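Long-range contacts in PfkB family carbohydrate kinase (Listeria grayi DSM 20601, PDB 4GM6), which probably acts as a carbohydrate kinase, transferring a phosphoryl group to a small sugar-type substrate whose identity is not established: residues Q26-G31 / P72-T77; A63-K68 / G292-A297; F101-G106 / S139-L144; I183-D188 / L211-S216. All coordinates share one frame; numbering follows the deposited sequence.

Near the N terminus, segment 26-31 pairs with 72-77 in the large mixed sheet, and contact 1 closes a first loop. Contact 2 opens within that loop, at 63-68, and closes only at 292-297, so contacts 1 and 2 cross. They also touch: Leu-66 packs on Val-27 and Thr-73. Contact 3, 101-106 with 139-144, follows contact 1 in series and ties a loop to an edge strand of the sheet, 97-104, the neighbour of strand 73-79. Contact 4 closes a short loop through helix 198-208, pairing strands 184-188 and 214-216 of the same sheet. Contacts 3 and 4 are both nested within the long loop of contact 2, which joins two helices distant in sequence.

Contact 1 (Q26-G31 / P72-T77); sequences QVVTIG and PTRIAT
Val-27 to Ile-30 and Thr-73 to Ala-76 pair in register as parallel strands of the large mixed sheet, their axes 4.7 Å apart and 22° from parallel. Val-27 N donates to Pro-72 O, and Arg-74 N to Val-27 O. Thr-29 N donates to Arg-74 O, and Ala-76 N binds Thr-29 O at 2.9 Å. The last backbone bond, from Gly-31 N to Ala-76 O, is weak at 3.4 Å. Thr-29 and Ile-75 lie alongside each other on one face of the sheet. Thr-29 CG2 sits only 3.3 Å from Ile-75 CG1, which is tight packing. With OG1 anti to the backbone N (chi1 -163°), Thr-29 turns its methyl to Ile-75 and its hydroxyl to His-155 O on the adjoining strand 153-157. Helix 58-68 covers this face, with Leu-66 on Val-27 and Thr-73.

Val-28, Ile-30, Arg-74 and Ala-76 lie on the other face. Val-28 CG2 lies against the aliphatic part of Arg-74, 3.6 Å from CG. Further along, Ile-30 CG1 meets Ala-76 CB at 4.1 Å. At the start of the pair, the amide of Gln-26 lies across the Pro-72 ring, and Gln-26 CD is 3.8 Å from Pro-72 CB. Gln-26 OE1 is also near Arg-74 NH2, but at a poor angle for a bond, and the amide and guanidinium planes are 87° apart. Arg-74 NH1 instead binds the carbonyls of Leu-147 and Lys-149. The charge of this buried arginine is therefore probably offset by carbonyl dipoles, while its methylenes serve as apolar packing.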
loop_
_atom_site.group_PDB
_atom_site.type_symbol
_atom_site.label_atom_id
_atom_site.label_comp_id
_atom_site.label_asym_id
_atom_site.label_seq_id
_atom_site.Cartn_x
_atom_site.Cartn_y
_atom_site.Cartn_z
ATOM N N GLN C 26 11.965 -32.415 -22.626
ATOM C CA GLN C 26 10.852 -32.338 -21.678
ATOM C C GLN C 26 11.134 -32.985 -20.321
ATOM O O GLN C 26 11.825 -34.001 -20.220
ATOM C CB GLN C 26 9.587 -32.944 -22.298
ATOM C CG GLN C 26 9.292 -32.428 -23.698
ATOM C CD GLN C 26 7.812 -32.413 -24.030
ATOM O OE1 GLN C 26 6.968 -32.716 -23.183
ATOM N NE2 GLN C 26 7.486 -32.047 -25.267
ATOM N N VAL C 27 10.570 -32.388 -19.276
ATOM C CA VAL C 27 10.818 -32.827 -17.912
ATOM C C VAL C 27 9.502 -33.050 -17.158
ATOM O O VAL C 27 8.551 -32.284 -17.307
ATOM C CB VAL C 27 11.687 -31.792 -17.168
ATOM C CG1 VAL C 27 11.892 -32.174 -15.704
ATOM C CG2 VAL C 27 13.016 -31.615 -17.886
ATOM N N VAL C 28 9.448 -34.120 -16.371
ATOM C CA VAL C 28 8.296 -34.383 -15.517
ATOM C C VAL C 28 8.704 -34.231 -14.052
ATOM O O VAL C 28 9.813 -34.597 -13.658
ATOM C CB VAL C 28 7.675 -35.781 -15.801
ATOM C CG1 VAL C 28 8.649 -36.906 -15.449
ATOM C CG2 VAL C 28 6.363 -35.956 -15.056
ATOM N N THR C 29 7.825 -33.659 -13.243
ATOM C CA THR C 29 8.113 -33.550 -11.824
ATOM C C THR C 29 6.905 -33.928 -10.953
ATOM O O THR C 29 5.770 -33.975 -11.430
ATOM C CB THR C 29 8.586 -32.139 -11.470
ATOM O OG1 THR C 29 9.236 -32.168 -10.197
ATOM C CG2 THR C 29 7.407 -31.192 -11.430
ATOM N N ILE C 30 7.165 -34.191 -9.674
ATOM C CA ILE C 30 6.135 -34.643 -8.743
ATOM C C ILE C 30 6.257 -33.864 -7.445
ATOM O O ILE C 30 7.338 -33.772 -6.852
ATOM C CB ILE C 30 6.279 -36.134 -8.421
ATOM C CG1 ILE C 30 6.140 -36.964 -9.704
ATOM C CG2 ILE C 30 5.228 -36.565 -7.406
ATOM C CD1 ILE C 30 6.524 -38.416 -9.530
ATOM N N GLY C 31 5.158 -33.282 -6.997
ATOM C CA GLY C 31 5.243 -32.510 -5.778
ATOM C C GLY C 31 4.039 -31.655 -5.503
ATOM O O GLY C 31 3.196 -31.451 -6.374
ATOM N N PRO C 72 9.686 -27.648 -22.072
ATOM C CA PRO C 72 8.303 -27.993 -21.766
ATOM C C PRO C 72 8.291 -28.892 -20.541
ATOM O O PRO C 72 9.010 -29.898 -20.492
ATOM C CB PRO C 72 7.855 -28.784 -23.004
ATOM C CG PRO C 72 8.773 -28.336 -24.096
ATOM C CD PRO C 72 10.091 -28.116 -23.410
ATOM N N THR C 73 7.494 -28.529 -19.549
ATOM C CA THR C 73 7.431 -29.287 -18.310
ATOM C C THR C 73 5.991 -29.644 -17.958
ATOM O O THR C 73 5.039 -29.027 -18.463
ATOM C CB THR C 73 8.053 -28.498 -17.136
ATOM O OG1 THR C 73 7.419 -27.217 -17.027
ATOM C CG2 THR C 73 9.552 -28.309 -17.344
ATOM N N ARG C 74 5.846 -30.635 -17.086
ATOM C CA ARG C 74 4.553 -31.095 -16.612
ATOM C C ARG C 74 4.732 -31.570 -15.178
ATOM O O ARG C 74 5.836 -31.953 -14.766
ATOM C CB ARG C 74 4.064 -32.259 -17.464
ATOM C CG ARG C 74 4.846 -33.539 -17.219
ATOM C CD ARG C 74 4.435 -34.628 -18.187
ATOM N NE ARG C 74 4.430 -34.164 -19.574
ATOM C CZ ARG C 74 4.527 -34.965 -20.633
ATOM N NH1 ARG C 74 4.653 -36.277 -20.476
ATOM N NH2 ARG C 74 4.512 -34.452 -21.855
ATOM N N ILE C 75 3.648 -31.564 -14.415
ATOM C CA ILE C 75 3.752 -31.915 -13.009
ATOM C C ILE C 75 2.578 -32.750 -12.542
ATOM O O ILE C 75 1.410 -32.379 -12.730
ATOM C CB ILE C 75 3.859 -30.664 -12.112
ATOM C CG1 ILE C 75 4.217 -31.059 -10.673
ATOM C CG2 ILE C 75 2.555 -29.874 -12.119
ATOM C CD1 ILE C 75 4.392 -29.880 -9.732
ATOM N N ALA C 76 2.904 -33.885 -11.936
ATOM C CA ALA C 76 1.906 -34.709 -11.272
ATOM C C ALA C 76 1.656 -34.103 -9.883
ATOM O O ALA C 76 2.542 -34.110 -9.027
ATOM C CB ALA C 76 2.395 -36.146 -11.168
ATOM N N THR C 77 0.465 -33.553 -9.668
ATOM C CA THR C 77 0.149 -32.954 -8.377
ATOM C C THR C 77 -1.355 -32.998 -8.055
ATOM O O THR C 77 -2.164 -33.400 -8.892
ATOM C CB THR C 77 0.672 -31.509 -8.290
ATOM O OG1 THR C 77 0.892 -31.165 -6.917
ATOM C CG2 THR C 77 -0.335 -30.540 -8.916
#

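Contact 2 (A63-K68 / G292-A297); sequences AVNLSK and GDAYTA
Asn-65 and Ala-297 meet CB to CB at 3.4 Å where two helices of the ribokinase-like alpha/beta fold pack together. The axes of segments 63-68 and 292-297 come within 8.7 Å and cross at -48°; they lie on helices 58-68 and 291-304. The small Ala-297 side chain points at the other helix and allows this close meeting. Leu-66 lies beside it. Its CG is 4.2 Å from Ala-297 CB, and its CD2 reaches to 3.4 Å from Ala-297 O. The polar end of Asn-65 extends along the partner helix toward its earlier residues. Asn-65 ND2 gives a weak hydrogen bond to Asp-293 O at 3.5 Å. The same carbonyl also accepts Ala-297 N in the helix, so the amide joins an acceptor already in use. Asn-65 ND2 also lies 3.5 Å from Ala-294 CA.

The next shell holds these groups in place. Asn-65 OD1 is bound to Asn-331 N, which fixes the amide from its other end. Asp-293 OD2 is bound to Asn-61 ND2, a second polar link between the helices. Gly-292 and Asp-293 end a Gly-Gly-Gly-Asp sequence that resembles the GAGD signature of PfkB kinases. On the far side of helix 291-304, Tyr-295 packs on Val-313, Ala-316 and Thr-317 of helix 309-323, and Tyr-295 OH is hydrogen-bonded to His-267 O.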
loop_
_atom_site.group_PDB
_atom_site.type_symbol
_atom_site.label_atom_id
_atom_site.label_comp_id
_atom_site.label_asym_id
_atom_site.label_seq_id
_atom_site.Cartn_x
_atom_site.Cartn_y
_atom_site.Cartn_z
ATOM N N ALA C 63 9.928 -26.897 -11.923
ATOM C CA ALA C 63 9.201 -26.973 -13.189
ATOM C C ALA C 63 9.072 -25.602 -13.847
ATOM O O ALA C 63 9.359 -25.449 -15.027
ATOM C CB ALA C 63 7.823 -27.595 -12.985
ATOM N N VAL C 64 8.620 -24.609 -13.089
ATOM C CA VAL C 64 8.494 -23.257 -13.627
ATOM C C VAL C 64 9.845 -22.743 -14.143
ATOM O O VAL C 64 9.928 -22.190 -15.233
ATOM C CB VAL C 64 7.903 -22.278 -12.576
ATOM C CG1 VAL C 64 8.103 -20.817 -12.985
ATOM C CG2 VAL C 64 6.430 -22.579 -12.348
ATOM N N ASN C 65 10.902 -22.916 -13.356
ATOM C CA ASN C 65 12.204 -22.398 -13.751
ATOM C C ASN C 65 12.731 -23.083 -15.014
ATOM O O ASN C 65 13.334 -22.425 -15.866
ATOM C CB ASN C 65 13.217 -22.493 -12.602
ATOM C CG ASN C 65 12.786 -21.712 -11.378
ATOM O OD1 ASN C 65 12.020 -20.753 -11.476
ATOM N ND2 ASN C 65 13.294 -22.108 -10.216
ATOM N N LEU C 66 12.497 -24.392 -15.147
ATOM C CA LEU C 66 12.900 -25.105 -16.367
ATOM C C LEU C 66 12.170 -24.517 -17.561
ATOM O O LEU C 66 12.763 -24.283 -18.616
ATOM C CB LEU C 66 12.631 -26.625 -16.279
ATOM C CG LEU C 66 13.727 -27.400 -15.541
ATOM C CD1 LEU C 66 13.352 -28.854 -15.297
ATOM C CD2 LEU C 66 15.050 -27.303 -16.285
ATOM N N SER C 67 10.875 -24.284 -17.383
ATOM C CA SER C 67 10.050 -23.745 -18.450
ATOM C C SER C 67 10.521 -22.347 -18.853
ATOM O O SER C 67 10.406 -21.949 -20.014
ATOM C CB SER C 67 8.594 -23.690 -17.995
ATOM O OG SER C 67 7.781 -23.080 -18.979
ATOM N N LYS C 68 11.046 -21.599 -17.887
ATOM C CA LYS C 68 11.592 -20.282 -18.171
ATOM C C LYS C 68 12.748 -20.423 -19.149
ATOM O O LYS C 68 13.033 -19.517 -19.933
ATOM C CB LYS C 68 12.090 -19.612 -16.890
ATOM C CG LYS C 68 11.002 -18.955 -16.057
ATOM C CD LYS C 68 10.421 -17.729 -16.750
ATOM C CE LYS C 68 9.302 -17.109 -15.911
ATOM N NZ LYS C 68 7.949 -17.684 -16.190
ATOM N N GLY C 292 17.429 -22.432 -4.098
ATOM C CA GLY C 292 17.945 -23.789 -4.338
ATOM C C GLY C 292 17.236 -24.413 -5.529
ATOM O O GLY C 292 17.832 -25.162 -6.296
ATOM N N ASP C 293 15.948 -24.105 -5.681
ATOM C CA ASP C 293 15.172 -24.597 -6.811
ATOM C C ASP C 293 15.639 -23.958 -8.104
ATOM O O ASP C 293 15.532 -24.557 -9.173
ATOM C CB ASP C 293 13.672 -24.346 -6.605
ATOM C CG ASP C 293 13.160 -24.975 -5.323
ATOM O OD1 ASP C 293 13.678 -26.050 -4.941
ATOM O OD2 ASP C 293 12.265 -24.397 -4.680
ATOM N N ALA C 294 16.138 -22.732 -8.009
ATOM C CA ALA C 294 16.637 -22.044 -9.183
ATOM C C ALA C 294 17.953 -22.696 -9.579
ATOM O O ALA C 294 18.228 -22.893 -10.760
ATOM C CB ALA C 294 16.822 -20.554 -8.902
ATOM N N TYR C 295 18.772 -23.024 -8.582
ATOM C CA TYR C 295 20.020 -23.735 -8.829
ATOM C C TYR C 295 19.706 -25.085 -9.452
ATOM O O TYR C 295 20.267 -25.452 -10.480
ATOM C CB TYR C 295 20.803 -23.938 -7.534
ATOM C CG TYR C 295 22.193 -24.524 -7.745
ATOM C CD1 TYR C 295 23.216 -23.757 -8.303
ATOM C CD2 TYR C 295 22.491 -25.837 -7.372
ATOM C CE1 TYR C 295 24.485 -24.286 -8.502
ATOM C CE2 TYR C 295 23.763 -26.372 -7.567
ATOM C CZ TYR C 295 24.758 -25.593 -8.131
ATOM O OH TYR C 295 26.038 -26.106 -8.309
ATOM N N THR C 296 18.792 -25.819 -8.837
ATOM C CA THR C 296 18.473 -27.164 -9.341
ATOM C C THR C 296 18.029 -27.102 -10.798
ATOM O O THR C 296 18.480 -27.892 -11.625
ATOM C CB THR C 296 17.383 -27.865 -8.488
ATOM O OG1 THR C 296 17.925 -28.169 -7.196
ATOM C CG2 THR C 296 16.908 -29.180 -9.162
ATOM N N ALA C 297 17.136 -26.169 -11.109
ATOM C CA ALA C 297 16.612 -26.064 -12.470
ATOM C C ALA C 297 17.712 -25.662 -13.442
ATOM O O ALA C 297 17.762 -26.139 -14.584
ATOM C CB ALA C 297 15.464 -25.068 -12.531
#

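Contact 3 (F101-G106 / S139-L144)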
loop_
_atom_site.group_PDB
_atom_site.type_symbol
_atom_site.label_atom_id
_atom_site.label_comp_id
_atom_site.label_asym_id
_atom_site.label_seq_id
_atom_site.Cartn_x
_atom_site.Cartn_y
_atom_site.Cartn_z
ATOM N N PHE C 101 -1.835 -33.132 -15.789
ATOM C CA PHE C 101 -1.713 -34.181 -14.776
ATOM C C PHE C 101 -1.955 -33.666 -13.357
ATOM O O PHE C 101 -1.610 -34.330 -12.379
ATOM C CB PHE C 101 -0.365 -34.918 -14.898
ATOM C CG PHE C 101 -0.165 -35.599 -16.232
ATOM C CD1 PHE C 101 -0.494 -36.938 -16.402
ATOM C CD2 PHE C 101 0.337 -34.897 -17.319
ATOM C CE1 PHE C 101 -0.323 -37.560 -17.625
ATOM C CE2 PHE C 101 0.505 -35.514 -18.548
ATOM C CZ PHE C 101 0.178 -36.850 -18.700
ATOM N N VAL C 102 -2.548 -32.478 -13.253
ATOM C CA VAL C 102 -2.985 -31.954 -11.974
ATOM C C VAL C 102 -4.304 -32.649 -11.668
ATOM O O VAL C 102 -5.191 -32.710 -12.521
ATOM C CB VAL C 102 -3.207 -30.417 -12.014
ATOM C CG1 VAL C 102 -3.852 -29.918 -10.723
ATOM C CG2 VAL C 102 -1.892 -29.674 -12.267
ATOM N N VAL C 103 -4.427 -33.194 -10.465
ATOM C CA VAL C 103 -5.650 -33.900 -10.078
ATOM C C VAL C 103 -6.388 -33.094 -9.008
ATOM O O VAL C 103 -5.765 -32.600 -8.057
ATOM C CB VAL C 103 -5.351 -35.311 -9.542
ATOM C CG1 VAL C 103 -6.618 -35.938 -8.982
ATOM C CG2 VAL C 103 -4.758 -36.195 -10.637
ATOM N N GLU C 104 -7.701 -32.942 -9.174
ATOM C CA GLU C 104 -8.515 -32.186 -8.213
ATOM C C GLU C 104 -9.120 -33.135 -7.180
ATOM O O GLU C 104 -9.822 -34.063 -7.538
ATOM C CB GLU C 104 -9.651 -31.448 -8.925
ATOM C CG GLU C 104 -9.220 -30.518 -10.044
ATOM C CD GLU C 104 -10.220 -29.395 -10.278
ATOM O OE1 GLU C 104 -11.409 -29.685 -10.484
ATOM O OE2 GLU C 104 -9.820 -28.216 -10.253
ATOM N N ALA C 105 -8.850 -32.906 -5.903
ATOM C CA ALA C 105 -9.439 -33.743 -4.858
ATOM C C ALA C 105 -9.152 -33.178 -3.470
ATOM O O ALA C 105 -8.307 -32.282 -3.318
ATOM C CB ALA C 105 -8.927 -35.171 -4.967
ATOM N N GLY C 106 -9.859 -33.694 -2.465
ATOM C CA GLY C 106 -9.673 -33.244 -1.084
ATOM C C GLY C 106 -10.239 -31.860 -0.788
ATOM O O GLY C 106 -11.056 -31.343 -1.551
ATOM N N SER C 139 -4.824 -42.048 -3.847
ATOM C CA SER C 139 -5.415 -42.632 -5.041
ATOM C C SER C 139 -4.445 -42.586 -6.219
ATOM O O SER C 139 -3.788 -41.582 -6.437
ATOM C CB SER C 139 -6.719 -41.901 -5.380
ATOM O OG SER C 139 -7.456 -42.640 -6.335
ATOM N N MET C 140 -4.345 -43.675 -6.974
ATOM C CA MET C 140 -3.463 -43.697 -8.140
ATOM C C MET C 140 -4.191 -43.194 -9.387
ATOM O O MET C 140 -4.764 -43.978 -10.143
ATOM C CB MET C 140 -2.903 -45.105 -8.374
ATOM C CG MET C 140 -1.472 -45.097 -8.887
ATOM S SD MET C 140 -1.255 -44.115 -10.389
ATOM C CE MET C 140 -1.816 -45.304 -11.616
ATOM N N ASP C 141 -4.147 -41.880 -9.601
ATOM C CA ASP C 141 -4.950 -41.228 -10.636
ATOM C C ASP C 141 -4.140 -40.784 -11.846
ATOM O O ASP C 141 -4.571 -39.914 -12.601
ATOM C CB ASP C 141 -5.694 -40.030 -10.040
ATOM C CG ASP C 141 -6.576 -40.427 -8.886
ATOM O OD1 ASP C 141 -7.221 -41.482 -8.986
ATOM O OD2 ASP C 141 -6.621 -39.703 -7.876
ATOM N N TRP C 142 -2.975 -41.390 -12.039
ATOM C CA TRP C 142 -2.107 -41.022 -13.150
ATOM C C TRP C 142 -1.814 -42.195 -14.083
ATOM O O TRP C 142 -1.283 -43.222 -13.661
ATOM C CB TRP C 142 -0.795 -40.450 -12.625
ATOM C CG TRP C 142 -0.980 -39.165 -11.881
ATOM C CD1 TRP C 142 -0.997 -37.914 -12.408
ATOM C CD2 TRP C 142 -1.195 -39.015 -10.471
ATOM N NE1 TRP C 142 -1.199 -36.984 -11.414
ATOM C CE2 TRP C 142 -1.327 -37.636 -10.215
ATOM C CE3 TRP C 142 -1.285 -39.916 -9.402
ATOM C CZ2 TRP C 142 -1.542 -37.129 -8.928
ATOM C CZ3 TRP C 142 -1.505 -39.418 -8.131
ATOM C CH2 TRP C 142 -1.630 -38.033 -7.903
ATOM N N ASP C 143 -2.159 -42.028 -15.357
ATOM C CA ASP C 143 -1.762 -42.976 -16.381
ATOM C C ASP C 143 -0.279 -42.792 -16.695
ATOM O O ASP C 143 0.111 -41.807 -17.317
ATOM C CB ASP C 143 -2.614 -42.794 -17.639
ATOM C CG ASP C 143 -2.365 -43.887 -18.672
ATOM O OD1 ASP C 143 -1.311 -43.828 -19.343
ATOM O OD2 ASP C 143 -3.217 -44.798 -18.811
ATOM N N LEU C 144 0.546 -43.746 -16.265
ATOM C CA LEU C 144 2.004 -43.589 -16.324
ATOM C C LEU C 144 2.571 -43.484 -17.741
ATOM O O LEU C 144 3.430 -42.642 -18.003
ATOM C CB LEU C 144 2.712 -44.703 -15.540
ATOM C CG LEU C 144 2.570 -44.655 -14.015
ATOM C CD1 LEU C 144 3.480 -45.677 -13.349
ATOM C CD2 LEU C 144 2.860 -43.259 -13.487
#
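Trp-142 has a methyl of Val-103 above the rim of one face of its indole and Phe-101 O at its edge. The contact joins edge strand 97-104 of the large alpha/beta sheet of this ribokinase-like fold to the loop before helix 144-147. Val-103 CG2 stands 3.4 Å above the ring plane, offset toward the rim, and is 3.7 Å from both NE1 and CE2 of Trp-142. Phe-101 O lies in the indole plane. It accepts the Trp-142 NE1 hydrogen at 2.9 Å, in a fairly straight bond (159° at the hydrogen). The Phe-101 ring does not stack on the indole: Trp-142 CD1 approaches it at the edge, near its plane, and is 3.9 Å from Phe-101 CB.

The indole reaches from the loop onto the sheet, touching Ala-76 and Val-78 of strand 73-79, and also meets Met-170 of helix 165-180. The indole N-H, in a buried side chain, thus has its acceptor on the edge strand.

Val-103 serves two neighbours. Its CG1 is anti to the backbone N (chi1 173°) and meets Asp-141 OD2 at 3.9 Å, while its CG2 lies above the rim of the indole, near NE1 and CE2. The loop is braced from within. Ser-139 OG donates to Asp-141 OD1 at 2.9 Å, from the syn side, 30° out of the carboxylate plane. Met-140 is the centre of an inverse gamma turn, and its SD receives a weak hydrogen bond from Trp-142 N. Asp-143 then takes the N-cap position of helix 144-147, and its OD1 is bound to Ser-145 OG and to Glu-146 N.

Contact 4 (I183-D188 / L211-S216); sequences IKISFD and LVDYCS
Phe-187 and Val-212 meet at about a right angle, with Val-212 CG2 3.3 Å from Phe-187 CB. Both Val-212 methyls make contacts: CG1 is anti to the backbone N (chi1 174°) and lies 3.6 Å from Ile-185 O, while CG2 presses on the base of the phenylalanine. The Phe-187 side chain also touches Val-156 of strand 153-157. Lys-184 runs slantwise past the Tyr-214 ring. Its CB is 3.7 Å from Tyr-214 CE2 and its CG 3.5 Å from Tyr-214 OH, so the methylenes do the packing. Lys-184 NZ is near Asp-213 OD1, but beyond salt-bridge distance, and has a weak, long ion pair with Glu-247. Asp-213 CB lies over one face of the Tyr-214 ring, offset toward the rim. Ser-186 CB comes at the ring's edge.

Lys-184, Ser-186 and Phe-187 sit on strand 184-188 and Tyr-214 on its parallel neighbour 214-216; Val-212 and Asp-213 lie just before the latter. The two strands of the large sheet are linked through helix 198-208 as a beta-alpha-beta crossover. The pairing begins at Ile-185 O, which accepts from both Asp-213 N and Tyr-214 N. Phe-187 N then donates to Tyr-214 O at 2.9 Å, and Ser-216 N to Phe-187 O at 2.8 Å. Asp-213 OD2 also faces Ile-185 N, but the modelled separation is too short to be trusted. At the far end, Asp-188 OD1 approaches Ser-216 CB at 3.8 Å. Asp-188 OD2 is hydrogen-bonded to Asn-190 ND2, and Ser-216 OG to Tyr-250 O of the next strand, 248-256.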
loop_
_atom_site.group_PDB
_atom_site.type_symbol
_atom_site.label_atom_id
_atom_site.label_comp_id
_atom_site.label_asym_id
_atom_site.label_seq_id
_atom_site.Cartn_x
_atom_site.Cartn_y
_atom_site.Cartn_z
ATOM N N ILE C 183 14.600 -43.284 -18.789
ATOM C CA ILE C 183 14.579 -41.899 -18.309
ATOM C C ILE C 183 15.536 -41.652 -17.150
ATOM O O ILE C 183 15.670 -42.517 -16.260
ATOM C CB ILE C 183 13.170 -41.493 -17.861
ATOM C CG1 ILE C 183 12.265 -41.429 -19.083
ATOM C CG2 ILE C 183 13.196 -40.136 -17.097
ATOM C CD1 ILE C 183 10.819 -41.394 -18.724
ATOM N N LYS C 184 16.229 -40.471 -17.182
ATOM C CA LYS C 184 17.149 -40.107 -16.113
ATOM C C LYS C 184 16.390 -39.713 -14.851
ATOM O O LYS C 184 15.267 -39.196 -14.917
ATOM C CB LYS C 184 18.064 -38.973 -16.576
ATOM C CG LYS C 184 18.883 -39.358 -17.798
ATOM C CD LYS C 184 19.697 -40.618 -17.501
ATOM C CE LYS C 184 20.887 -40.730 -18.440
ATOM N NZ LYS C 184 21.815 -41.781 -17.945
ATOM N N ILE C 185 16.998 -39.970 -13.698
ATOM C CA ILE C 185 16.352 -39.670 -12.424
ATOM C C ILE C 185 17.076 -38.551 -11.671
ATOM O O ILE C 185 18.254 -38.673 -11.326
ATOM C CB ILE C 185 16.240 -40.942 -11.558
ATOM C CG1 ILE C 185 15.580 -42.069 -12.387
ATOM C CG2 ILE C 185 15.443 -40.666 -10.283
ATOM C CD1 ILE C 185 14.271 -41.707 -13.023
ATOM N N SER C 186 16.360 -37.458 -11.445
ATOM C CA SER C 186 16.861 -36.322 -10.673
ATOM C C SER C 186 16.211 -36.311 -9.304
ATOM O O SER C 186 14.981 -36.287 -9.187
ATOM C CB SER C 186 16.541 -35.006 -11.377
ATOM O OG SER C 186 16.786 -33.900 -10.515
ATOM N N PHE C 187 17.039 -36.310 -8.267
ATOM C CA PHE C 187 16.534 -36.326 -6.899
ATOM C C PHE C 187 17.159 -35.214 -6.071
ATOM O O PHE C 187 18.369 -34.987 -6.110
ATOM C CB PHE C 187 16.787 -37.700 -6.249
ATOM C CG PHE C 187 16.114 -37.872 -4.916
ATOM C CD1 PHE C 187 14.709 -37.874 -4.851
ATOM C CD2 PHE C 187 16.861 -38.005 -3.734
ATOM C CE1 PHE C 187 14.079 -38.034 -3.629
ATOM C CE2 PHE C 187 16.236 -38.172 -2.511
ATOM C CZ PHE C 187 14.854 -38.183 -2.451
ATOM N N ASP C 188 16.306 -34.507 -5.339
ATOM C CA ASP C 188 16.730 -33.432 -4.476
ATOM C C ASP C 188 16.496 -33.895 -3.028
ATOM O O ASP C 188 15.345 -33.987 -2.592
ATOM C CB ASP C 188 15.868 -32.206 -4.814
ATOM C CG ASP C 188 16.139 -31.021 -3.916
ATOM O OD1 ASP C 188 17.103 -31.078 -3.120
ATOM O OD2 ASP C 188 15.372 -30.028 -4.014
ATOM N N LEU C 211 18.565 -45.543 -6.847
ATOM C CA LEU C 211 17.764 -45.313 -8.048
ATOM C C LEU C 211 18.008 -43.981 -8.755
ATOM O O LEU C 211 17.326 -43.675 -9.747
ATOM C CB LEU C 211 16.271 -45.350 -7.683
ATOM C CG LEU C 211 15.676 -46.696 -7.311
ATOM C CD1 LEU C 211 14.156 -46.593 -7.407
ATOM C CD2 LEU C 211 16.223 -47.791 -8.239
ATOM N N VAL C 212 18.951 -43.171 -8.243
ATOM C CA VAL C 212 19.141 -41.797 -8.749
ATOM C C VAL C 212 20.343 -41.591 -9.708
ATOM O O VAL C 212 21.400 -42.222 -9.564
ATOM C CB VAL C 212 19.243 -40.798 -7.578
ATOM C CG1 VAL C 212 19.593 -39.404 -8.096
ATOM C CG2 VAL C 212 17.937 -40.776 -6.770
ATOM N N ASP C 213 20.171 -40.701 -10.684
ATOM C CA ASP C 213 21.237 -40.359 -11.642
ATOM C C ASP C 213 21.922 -39.051 -11.271
ATOM O O ASP C 213 23.156 -38.938 -11.311
ATOM C CB ASP C 213 20.655 -40.211 -13.041
ATOM C CG ASP C 213 20.074 -41.496 -13.551
ATOM O OD1 ASP C 213 20.846 -42.454 -13.710
ATOM O OD2 ASP C 213 18.849 -41.550 -13.777
ATOM N N TYR C 214 21.101 -38.066 -10.930
ATOM C CA TYR C 214 21.573 -36.739 -10.564
ATOM C C TYR C 214 21.036 -36.420 -9.183
ATOM O O TYR C 214 19.815 -36.313 -8.995
ATOM C CB TYR C 214 21.047 -35.699 -11.548
ATOM C CG TYR C 214 21.151 -36.088 -13.010
ATOM C CD1 TYR C 214 22.325 -36.628 -13.534
ATOM C CD2 TYR C 214 20.074 -35.884 -13.872
ATOM C CE1 TYR C 214 22.414 -36.974 -14.875
ATOM C CE2 TYR C 214 20.155 -36.216 -15.208
ATOM C CZ TYR C 214 21.323 -36.759 -15.707
ATOM O OH TYR C 214 21.385 -37.081 -17.041
ATOM N N CYS C 215 21.943 -36.263 -8.217
ATOM C CA CYS C 215 21.536 -36.031 -6.831
ATOM C C CYS C 215 21.932 -34.656 -6.313
ATOM O O CYS C 215 23.101 -34.290 -6.352
ATOM C CB CYS C 215 22.145 -37.105 -5.914
ATOM S SG CYS C 215 21.539 -37.058 -4.200
ATOM N N SER C 216 20.957 -33.896 -5.815
ATOM C CA SER C 216 21.283 -32.690 -5.086
ATOM C C SER C 216 21.547 -33.015 -3.620
ATOM O O SER C 216 20.616 -33.256 -2.847
ATOM C CB SER C 216 20.184 -31.642 -5.206
ATOM O OG SER C 216 20.609 -30.468 -4.552
#